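Side-chain contacts in methylxanthine N3-demethylase NdmB (Pseudomonas putida, PDB 6ICL), which removes the N3-methyl group of theobromine, caffeine and other methylxanthines as formaldehyde, using O2 and NADH in the first steps of bacterial caffeine degradation: residues I146-L151 with W274-P279; Y207-A212 with G246-R251; H108-D113 with P131-S136. All blocks are in the same frame, centred on the assembly; numbering follows the deposited sequence.

Contact 1 of 3, residues I146-L151 with W274-P279; sequences IVWVRL and WTTASP
Trp148 and Trp274 meet at the seam between the two domains of this Rieske oxygenase: strand 146-150 belongs to the six-stranded antiparallel sheet of the Rieske domain, strand 270-281 to the seven-stranded sheet of the catalytic domain. The strands run past each other at 48° with their short axes 10.6 Å apart. No hydrogen bond joins 146-151 to 274-279; their side chains meet by packing alone. The dense end is aromatic. The two indoles come from opposite directions and touch through the outer edges of their six-membered rings, CH2 of Trp148 lying 3.7 Å from CH2 of Trp274, with the ring planes steeply turned against each other, so this is no face-to-face stack. With CG anti to the backbone N (chi1 178°), Trp274 reaches out from its own sheet to make that meeting. Ile146 touches both rings, each with a different branch: CD1 stands 3.8 Å from CZ3 of Trp274, while CG2 sits over a face of Trp148, near its rim. The far end of the pair is looser though still buried. Thr276 reaches the Trp148 rim less closely, its CG2 4.2 Å from Trp148 CZ3, and beyond it Ser278 OG makes a polar link across the seam to the carbonyl O of Pro39. The indole nitrogens are bonded away from each other, Trp274 NE1 to the carbonyl O of Tyr162 and Trp148 NE1 to that of Lys143. Thr276 OG1 hydrogen-bonds to Ser257 OG, and meets Trp148 only as a neighbour, 4.1 Å from CH2 at the indole edge.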
loop_
_atom_site.group_PDB
_atom_site.type_symbol
_atom_site.label_atom_id
_atom_site.label_comp_id
_atom_site.label_asym_id
_atom_site.label_seq_id
_atom_site.Cartn_x
_atom_site.Cartn_y
_atom_site.Cartn_z
ATOM N N ILE A 146 -19.776 21.233 20.382
ATOM C CA ILE A 146 -19.665 19.784 20.411
ATOM C C ILE A 146 -21.069 19.203 20.458
ATOM O O ILE A 146 -21.965 19.799 21.062
ATOM C CB ILE A 146 -18.814 19.334 21.614
ATOM C CG1 ILE A 146 -17.336 19.632 21.324
ATOM C CG2 ILE A 146 -19.052 17.863 21.923
ATOM C CD1 ILE A 146 -16.395 19.354 22.503
ATOM N N VAL A 147 -21.277 18.065 19.789
ATOM C CA VAL A 147 -22.560 17.369 19.799
ATOM C C VAL A 147 -22.583 16.339 20.927
ATOM O O VAL A 147 -21.764 15.411 20.953
ATOM C CB VAL A 147 -22.832 16.693 18.449
ATOM C CG1 VAL A 147 -24.228 16.057 18.445
ATOM C CG2 VAL A 147 -22.677 17.699 17.312
ATOM N N TRP A 148 -23.553 16.482 21.834
ATOM C CA TRP A 148 -23.716 15.632 23.008
ATOM C C TRP A 148 -24.976 14.801 22.864
ATOM O O TRP A 148 -26.002 15.284 22.373
ATOM C CB TRP A 148 -23.829 16.474 24.285
ATOM C CG TRP A 148 -22.677 17.342 24.511
ATOM C CD1 TRP A 148 -22.476 18.603 24.013
ATOM C CD2 TRP A 148 -21.525 17.022 25.278
ATOM N NE1 TRP A 148 -21.266 19.094 24.442
ATOM C CE2 TRP A 148 -20.662 18.138 25.223
ATOM C CE3 TRP A 148 -21.137 15.899 26.021
ATOM C CZ2 TRP A 148 -19.431 18.156 25.869
ATOM C CZ3 TRP A 148 -19.929 15.922 26.670
ATOM C CH2 TRP A 148 -19.083 17.043 26.591
ATOM N N VAL A 149 -24.905 13.560 23.305
ATOM C CA VAL A 149 -26.034 12.651 23.272
ATOM C C VAL A 149 -26.150 11.986 24.640
ATOM O O VAL A 149 -25.145 11.605 25.248
ATOM C CB VAL A 149 -25.883 11.576 22.171
ATOM C CG1 VAL A 149 -27.062 10.596 22.209
ATOM C CG2 VAL A 149 -25.735 12.211 20.779
ATOM N N ARG A 150 -27.387 11.827 25.106
ATOM C CA ARG A 150 -27.695 11.049 26.299
ATOM C C ARG A 150 -28.697 9.979 25.903
ATOM O O ARG A 150 -29.785 10.294 25.412
ATOM C CB ARG A 150 -28.247 11.933 27.422
ATOM C CG ARG A 150 -28.677 11.117 28.664
ATOM C CD ARG A 150 -29.070 12.028 29.820
ATOM N NE ARG A 150 -30.252 12.827 29.516
ATOM C CZ ARG A 150 -30.767 13.746 30.336
ATOM N NH1 ARG A 150 -30.196 13.997 31.517
ATOM N NH2 ARG A 150 -31.847 14.428 29.972
ATOM N N LEU A 151 -28.316 8.714 26.088
ATOM C CA LEU A 151 -29.137 7.627 25.596
ATOM C C LEU A 151 -30.351 7.369 26.467
ATOM O O LEU A 151 -31.363 6.872 25.962
ATOM C CB LEU A 151 -28.315 6.350 25.495
ATOM C CG LEU A 151 -27.225 6.386 24.429
ATOM C CD1 LEU A 151 -26.500 5.042 24.414
ATOM C CD2 LEU A 151 -27.833 6.724 23.054
ATOM N N TRP A 274 -9.321 21.441 28.725
ATOM C CA TRP A 274 -10.504 20.634 28.939
ATOM C C TRP A 274 -10.471 19.433 28.008
ATOM O O TRP A 274 -10.040 19.529 26.851
ATOM C CB TRP A 274 -11.751 21.490 28.699
ATOM C CG TRP A 274 -13.120 20.843 28.831
ATOM C CD1 TRP A 274 -13.971 20.922 29.911
ATOM C CD2 TRP A 274 -13.826 20.105 27.824
ATOM N NE1 TRP A 274 -15.151 20.270 29.634
ATOM C CE2 TRP A 274 -15.094 19.764 28.361
ATOM C CE3 TRP A 274 -13.519 19.714 26.508
ATOM C CZ2 TRP A 274 -16.056 19.037 27.629
ATOM C CZ3 TRP A 274 -14.474 19.005 25.780
ATOM C CH2 TRP A 274 -15.722 18.662 26.340
ATOM N N THR A 275 -10.953 18.306 28.512
ATOM C CA THR A 275 -11.088 17.114 27.701
ATOM C C THR A 275 -12.263 16.318 28.229
ATOM O O THR A 275 -12.575 16.376 29.423
ATOM C CB THR A 275 -9.804 16.265 27.719
ATOM O OG1 THR A 275 -8.752 17.000 27.081
ATOM C CG2 THR A 275 -9.997 14.945 26.963
ATOM N N THR A 276 -12.931 15.610 27.321
ATOM C CA THR A 276 -13.910 14.603 27.672
ATOM C C THR A 276 -13.662 13.386 26.794
ATOM O O THR A 276 -13.437 13.519 25.583
ATOM C CB THR A 276 -15.339 15.138 27.493
ATOM O OG1 THR A 276 -15.557 16.205 28.424
ATOM C CG2 THR A 276 -16.359 14.053 27.776
ATOM N N ALA A 277 -13.678 12.210 27.404
ATOM C CA ALA A 277 -13.526 10.958 26.678
ATOM C C ALA A 277 -14.905 10.372 26.426
ATOM O O ALA A 277 -15.711 10.270 27.346
ATOM C CB ALA A 277 -12.649 9.980 27.462
ATOM N N SER A 278 -15.181 10.010 25.174
ATOM C CA SER A 278 -16.464 9.412 24.846
ATOM C C SER A 278 -16.346 7.896 24.763
ATOM O O SER A 278 -15.471 7.389 24.053
ATOM C CB SER A 278 -16.960 9.966 23.520
ATOM O OG SER A 278 -18.236 9.443 23.222
ATOM N N PRO A 279 -17.198 7.135 25.468
ATOM C CA PRO A 279 -17.103 5.673 25.417
ATOM C C PRO A 279 -17.682 5.108 24.124
ATOM O O PRO A 279 -18.845 4.708 24.074
ATOM C CB PRO A 279 -17.923 5.234 26.636
ATOM C CG PRO A 279 -18.995 6.343 26.735
ATOM C CD PRO A 279 -18.300 7.609 26.336
#

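Contact 2 of 3, residues Y207-A212 with G246-R251; sequences YDPFFA and GDFTYR
Both phenylalanines of this contact carry CG anti to their own carbonyl carbon, Phe210 with chi1 -50° and Phe248 with chi1 -57°, and those torsions send one ring from the loop and the other from the strand toward each other. The two side chains run in opposing directions, one passing alongside the other. Phe210 leads with its far corner: CZ comes 3.9 Å from CD1 of Phe248, which lies near the plane of the Phe210 ring at its edge. Relative to the Phe248 ring the approach is oblique; the centroids of the Phe210 and Phe248 rings are 6.0 Å apart and their planes are inclined by 63°. Pro209 adds a second, looser touch, its CG standing 4.1 Å from CE1 of Phe248. Everything that crosses is apolar, and the one polar feature shapes the loop itself. The backbone N of Phe210 donates to OD1 of Asp208 over 3.0 Å, meeting that oxygen from above the carboxylate plane. This Asx turn folds the chain back around Pro209 and probably sets where the Phe210 side chain starts. Phe195 completes the cluster, making edge-to-face pairs with both Phe210 and Phe248, while Leu260 and Ile262 of the adjacent strand 257-264 pack on Phe248. Farther along the loop, Phe211 packs on Pro122 of a neighbouring subunit. The side chain of Pro209 is about 11 Å from the bound iron, outside its site. The patch joins the loop after helix 198-201 to the curved antiparallel sheet of the helix-grip catalytic domain of Rieske oxygenases.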
loop_
_atom_site.group_PDB
_atom_site.type_symbol
_atom_site.label_atom_id
_atom_site.label_comp_id
_atom_site.label_asym_id
_atom_site.label_seq_id
_atom_site.Cartn_x
_atom_site.Cartn_y
_atom_site.Cartn_z
ATOM N N TYR A 207 7.205 19.934 32.431
ATOM C CA TYR A 207 7.830 19.972 33.745
ATOM C C TYR A 207 6.856 19.437 34.785
ATOM O O TYR A 207 5.670 19.778 34.769
ATOM C CB TYR A 207 8.247 21.401 34.099
ATOM C CG TYR A 207 8.827 21.559 35.487
ATOM C CD1 TYR A 207 10.099 21.071 35.789
ATOM C CD2 TYR A 207 8.115 22.211 36.496
ATOM C CE1 TYR A 207 10.643 21.220 37.052
ATOM C CE2 TYR A 207 8.655 22.366 37.769
ATOM C CZ TYR A 207 9.921 21.868 38.038
ATOM O OH TYR A 207 10.480 22.008 39.294
ATOM N N ASP A 208 7.352 18.583 35.688
ATOM C CA ASP A 208 6.517 18.072 36.771
ATOM C C ASP A 208 6.647 18.991 37.977
ATOM O O ASP A 208 7.720 19.039 38.601
ATOM C CB ASP A 208 6.905 16.642 37.139
ATOM C CG ASP A 208 5.990 16.037 38.207
ATOM O OD1 ASP A 208 4.994 16.683 38.606
ATOM O OD2 ASP A 208 6.262 14.897 38.645
ATOM N N PRO A 209 5.599 19.733 38.356
ATOM C CA PRO A 209 5.692 20.617 39.521
ATOM C C PRO A 209 5.546 19.916 40.866
ATOM O O PRO A 209 5.564 20.601 41.896
ATOM C CB PRO A 209 4.535 21.600 39.292
ATOM C CG PRO A 209 3.527 20.799 38.535
ATOM C CD PRO A 209 4.307 19.854 37.658
ATOM N N PHE A 210 5.412 18.583 40.897
ATOM C CA PHE A 210 5.199 17.864 42.150
ATOM C C PHE A 210 6.094 16.635 42.300
ATOM O O PHE A 210 5.763 15.748 43.099
ATOM C CB PHE A 210 3.745 17.395 42.291
ATOM C CG PHE A 210 2.707 18.454 42.038
ATOM C CD1 PHE A 210 2.029 18.500 40.824
ATOM C CD2 PHE A 210 2.371 19.372 43.023
ATOM C CE1 PHE A 210 1.043 19.459 40.594
ATOM C CE2 PHE A 210 1.389 20.327 42.801
ATOM C CZ PHE A 210 0.727 20.377 41.584
ATOM N N PHE A 211 7.191 16.521 41.550
ATOM C CA PHE A 211 7.866 15.226 41.499
ATOM C C PHE A 211 8.434 14.851 42.863
ATOM O O PHE A 211 9.063 15.676 43.536
ATOM C CB PHE A 211 8.981 15.193 40.455
ATOM C CG PHE A 211 9.584 13.808 40.272
ATOM C CD1 PHE A 211 8.789 12.736 39.867
ATOM C CD2 PHE A 211 10.934 13.577 40.525
ATOM C CE1 PHE A 211 9.331 11.465 39.701
ATOM C CE2 PHE A 211 11.485 12.310 40.359
ATOM C CZ PHE A 211 10.684 11.252 39.944
ATOM N N ALA A 212 8.195 13.595 43.260
ATOM C CA ALA A 212 8.607 13.008 44.533
ATOM C C ALA A 212 7.960 13.697 45.736
ATOM O O ALA A 212 8.281 13.356 46.887
ATOM C CB ALA A 212 10.138 12.992 44.682
ATOM N N GLY A 246 1.986 27.715 39.128
ATOM C CA GLY A 246 0.563 27.993 39.117
ATOM C C GLY A 246 -0.218 26.985 39.929
ATOM O O GLY A 246 0.324 26.000 40.434
ATOM N N ASP A 247 -1.509 27.264 40.075
ATOM C CA ASP A 247 -2.437 26.334 40.701
ATOM C C ASP A 247 -3.209 25.578 39.630
ATOM O O ASP A 247 -3.431 26.090 38.533
ATOM C CB ASP A 247 -3.436 27.052 41.610
ATOM C CG ASP A 247 -2.825 27.468 42.939
ATOM O OD1 ASP A 247 -1.980 26.714 43.469
ATOM O OD2 ASP A 247 -3.196 28.545 43.444
ATOM N N PHE A 248 -3.661 24.379 39.991
ATOM C CA PHE A 248 -4.390 23.477 39.107
ATOM C C PHE A 248 -5.724 23.155 39.767
ATOM O O PHE A 248 -5.773 22.432 40.769
ATOM C CB PHE A 248 -3.572 22.216 38.833
ATOM C CG PHE A 248 -2.217 22.503 38.235
ATOM C CD1 PHE A 248 -1.113 22.742 39.054
ATOM C CD2 PHE A 248 -2.051 22.553 36.860
ATOM C CE1 PHE A 248 0.130 23.027 38.506
ATOM C CE2 PHE A 248 -0.815 22.837 36.304
ATOM C CZ PHE A 248 0.278 23.072 37.121
ATOM N N THR A 249 -6.798 23.693 39.212
ATOM C CA THR A 249 -8.129 23.558 39.780
ATOM C C THR A 249 -8.973 22.710 38.838
ATOM O O THR A 249 -9.235 23.117 37.700
ATOM C CB THR A 249 -8.753 24.939 39.989
ATOM O OG1 THR A 249 -7.833 25.768 40.717
ATOM C CG2 THR A 249 -10.041 24.828 40.754
ATOM N N TYR A 250 -9.412 21.549 39.316
ATOM C CA TYR A 250 -10.129 20.578 38.503
ATOM C C TYR A 250 -11.600 20.558 38.868
ATOM O O TYR A 250 -11.953 20.378 40.038
ATOM C CB TYR A 250 -9.568 19.170 38.679
ATOM C CG TYR A 250 -8.148 18.992 38.207
ATOM C CD1 TYR A 250 -7.086 19.416 38.992
ATOM C CD2 TYR A 250 -7.866 18.353 36.995
ATOM C CE1 TYR A 250 -5.794 19.239 38.602
ATOM C CE2 TYR A 250 -6.563 18.177 36.577
ATOM C CZ TYR A 250 -5.522 18.627 37.395
ATOM O OH TYR A 250 -4.204 18.486 37.028
ATOM N N ARG A 251 -12.452 20.711 37.856
ATOM C CA ARG A 251 -13.862 20.370 37.949
ATOM C C ARG A 251 -14.132 19.329 36.879
ATOM O O ARG A 251 -13.915 19.586 35.689
ATOM C CB ARG A 251 -14.751 21.599 37.766
ATOM C CG ARG A 251 -14.604 22.632 38.893
ATOM C CD ARG A 251 -15.572 23.792 38.684
ATOM N NE ARG A 251 -16.955 23.333 38.523
ATOM C CZ ARG A 251 -17.986 24.159 38.385
ATOM N NH1 ARG A 251 -17.769 25.467 38.393
ATOM N NH2 ARG A 251 -19.224 23.693 38.255
#

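Contact 3 of 3, residues H108-D113 with P131-S136; sequences HGWRYD and PRAKIS. With FES (Fe2/s2 (inorganic) cluster), chain B.
Tyr112 and Ile135 join the cluster-binding part of the Rieske fold to the loop that leads into strand 137-143. Their contact is apolar. Ile135 CD1 makes a CH-pi contact over one face of the tyrosine, 4.3 Å from the ring centroid, while its CG2 closes on CE1 of Tyr112 at 3.5 Å. Both branches reach the ring because CG1 of Ile135 sits between the backbone N and the carbonyl carbon (chi1 68°). Ala133, at the centre of an inverse gamma turn, adds a methyl: its CB lies 3.7 Å from CZ3 of Trp110. The polar contact of the tyrosine points elsewhere, OH hydrogen-bonding to the backbone N of Ala83, between Cys82 and His84 of the cluster pocket. A phenylalanine here would still pack on Ile135 but is likely to leave that backbone N without its mate, giving the cluster loop more freedom to move. Metal binding falls to His108, whose ND1 holds one iron at 2.4 Å; His84 ND1 binds the same iron. Trp110 stacks with His84 and also turns a ring face to the cluster, its CD1 3.3 Å from the bridging sulfide S2.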
loop_
_atom_site.group_PDB
_atom_site.type_symbol
_atom_site.label_atom_id
_atom_site.label_comp_id
_atom_site.label_asym_id
_atom_site.label_seq_id
_atom_site.Cartn_x
_atom_site.Cartn_y
_atom_site.Cartn_z
ATOM N N HIS A 108 -35.729 2.396 0.799
ATOM C CA HIS A 108 -37.056 2.605 0.212
ATOM C C HIS A 108 -37.676 3.943 0.622
ATOM O O HIS A 108 -38.879 4.128 0.475
ATOM C CB HIS A 108 -38.009 1.455 0.551
ATOM C CG HIS A 108 -37.438 0.087 0.303
ATOM N ND1 HIS A 108 -36.681 -0.586 1.237
ATOM C CD2 HIS A 108 -37.555 -0.753 -0.756
ATOM C CE1 HIS A 108 -36.334 -1.771 0.759
ATOM N NE2 HIS A 108 -36.847 -1.893 -0.453
ATOM N N GLY A 109 -36.881 4.868 1.150
ATOM C CA GLY A 109 -37.298 6.250 1.253
ATOM C C GLY A 109 -38.201 6.621 2.416
ATOM O O GLY A 109 -38.751 7.719 2.403
ATOM N N TRP A 110 -38.352 5.774 3.432
ATOM C CA TRP A 110 -39.160 6.170 4.577
ATOM C C TRP A 110 -38.555 7.421 5.188
ATOM O O TRP A 110 -37.332 7.599 5.203
ATOM C CB TRP A 110 -39.248 5.046 5.614
ATOM C CG TRP A 110 -40.040 3.833 5.171
ATOM C CD1 TRP A 110 -40.355 3.474 3.895
ATOM C CD2 TRP A 110 -40.620 2.824 6.024
ATOM N NE1 TRP A 110 -41.092 2.296 3.897
ATOM C CE2 TRP A 110 -41.267 1.885 5.190
ATOM C CE3 TRP A 110 -40.657 2.632 7.411
ATOM C CZ2 TRP A 110 -41.944 0.765 5.698
ATOM C CZ3 TRP A 110 -41.327 1.514 7.915
ATOM C CH2 TRP A 110 -41.953 0.597 7.057
ATOM N N ARG A 111 -39.419 8.327 5.627
ATOM C CA ARG A 111 -38.984 9.597 6.175
ATOM C C ARG A 111 -39.249 9.611 7.670
ATOM O O ARG A 111 -40.343 9.240 8.111
ATOM C CB ARG A 111 -39.699 10.758 5.492
ATOM C CG ARG A 111 -39.567 10.742 3.989
ATOM C CD ARG A 111 -39.617 12.147 3.407
ATOM N NE ARG A 111 -40.245 12.174 2.094
ATOM C CZ ARG A 111 -39.940 13.044 1.134
ATOM N NH1 ARG A 111 -38.986 13.958 1.329
ATOM N NH2 ARG A 111 -40.582 12.987 -0.028
ATOM N N TYR A 112 -38.255 10.056 8.440
ATOM C CA TYR A 112 -38.373 10.148 9.885
ATOM C C TYR A 112 -38.288 11.608 10.318
ATOM O O TYR A 112 -37.524 12.397 9.743
ATOM C CB TYR A 112 -37.295 9.303 10.575
ATOM C CG TYR A 112 -37.475 7.824 10.344
ATOM C CD1 TYR A 112 -38.232 7.048 11.217
ATOM C CD2 TYR A 112 -36.909 7.202 9.228
ATOM C CE1 TYR A 112 -38.415 5.678 10.985
ATOM C CE2 TYR A 112 -37.081 5.851 8.996
ATOM C CZ TYR A 112 -37.817 5.095 9.877
ATOM O OH TYR A 112 -37.972 3.753 9.623
ATOM N N ASP A 113 -39.088 11.968 11.326
ATOM C CA ASP A 113 -39.037 13.311 11.892
ATOM C C ASP A 113 -38.113 13.311 13.097
ATOM O O ASP A 113 -37.580 12.271 13.485
ATOM C CB ASP A 113 -40.430 13.808 12.285
ATOM C CG ASP A 113 -41.096 12.946 13.360
ATOM O OD1 ASP A 113 -40.429 12.226 14.145
ATOM O OD2 ASP A 113 -42.330 12.979 13.422
ATOM N N PRO A 131 -47.806 2.507 14.056
ATOM C CA PRO A 131 -46.923 2.973 15.144
ATOM C C PRO A 131 -45.632 2.168 15.266
ATOM O O PRO A 131 -44.645 2.682 15.815
ATOM C CB PRO A 131 -47.795 2.815 16.402
ATOM C CG PRO A 131 -49.206 2.702 15.895
ATOM C CD PRO A 131 -49.102 2.027 14.561
ATOM N N ARG A 132 -45.621 0.922 14.780
ATOM C CA ARG A 132 -44.412 0.107 14.710
ATOM C C ARG A 132 -43.305 0.779 13.895
ATOM O O ARG A 132 -42.123 0.477 14.105
ATOM C CB ARG A 132 -44.773 -1.264 14.116
ATOM C CG ARG A 132 -44.323 -2.466 14.936
ATOM C CD ARG A 132 -45.141 -3.737 14.645
ATOM N NE ARG A 132 -44.699 -4.509 13.473
ATOM C CZ ARG A 132 -43.574 -5.228 13.400
ATOM N NH1 ARG A 132 -43.291 -5.901 12.289
ATOM N NH2 ARG A 132 -42.716 -5.273 14.419
ATOM N N ALA A 133 -43.661 1.691 12.987
ATOM C CA ALA A 133 -42.711 2.345 12.088
ATOM C C ALA A 133 -42.109 3.551 12.799
ATOM O O ALA A 133 -42.503 4.705 12.610
ATOM C CB ALA A 133 -43.395 2.739 10.785
ATOM N N LYS A 134 -41.124 3.270 13.631
ATOM C CA LYS A 134 -40.612 4.285 14.533
ATOM C C LYS A 134 -39.261 3.809 15.033
ATOM O O LYS A 134 -39.072 2.612 15.274
ATOM C CB LYS A 134 -41.590 4.524 15.687
ATOM C CG LYS A 134 -40.961 4.944 17.005
ATOM C CD LYS A 134 -42.024 5.377 18.011
ATOM C CE LYS A 134 -42.646 6.718 17.616
ATOM N NZ LYS A 134 -41.601 7.778 17.510
ATOM N N ILE A 135 -38.322 4.741 15.141
ATOM C CA ILE A 135 -36.982 4.461 15.633
ATOM C C ILE A 135 -36.773 5.244 16.922
ATOM O O ILE A 135 -37.386 6.294 17.136
ATOM C CB ILE A 135 -35.904 4.824 14.587
ATOM C CG1 ILE A 135 -35.851 6.330 14.382
ATOM C CG2 ILE A 135 -36.181 4.143 13.236
ATOM C CD1 ILE A 135 -34.865 6.745 13.333
ATOM N N SER A 136 -35.897 4.723 17.784
ATOM C CA SER A 136 -35.540 5.420 19.008
ATOM C C SER A 136 -34.862 6.741 18.690
ATOM O O SER A 136 -33.968 6.809 17.840
ATOM C CB SER A 136 -34.614 4.553 19.861
ATOM O OG SER A 136 -35.159 3.255 20.027
HETATM FE FE1 FES B . -36.820 0.223 3.469
HETATM FE FE2 FES B . -35.514 2.013 5.106
HETATM S S1 FES B . -34.989 -0.100 4.756
HETATM S S2 FES B . -37.213 2.345 3.749
#

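In the fold
Contact 1 lies at the heart of the chain, all its touching residues buried where the Rieske sheet meets the catalytic sheet. Contacts 2 and 3 lie toward opposite ends, their centres about 52 Å apart, and each stays within one domain. Contacts 1 and 2 reach the same seven-stranded sheet through different strands, with nearest atoms about 6 Å apart, whereas contact 3 belongs to the Rieske side alone. All three cross by apolar and aromatic touches without hydrogen bonds. Contact 3, though far from the chain's centre, is buried in four of its five touching residues and adds iron and sulfide chemistry; contact 2 is only partly buried, and both, unlike contact 1, have residues packing against another subunit.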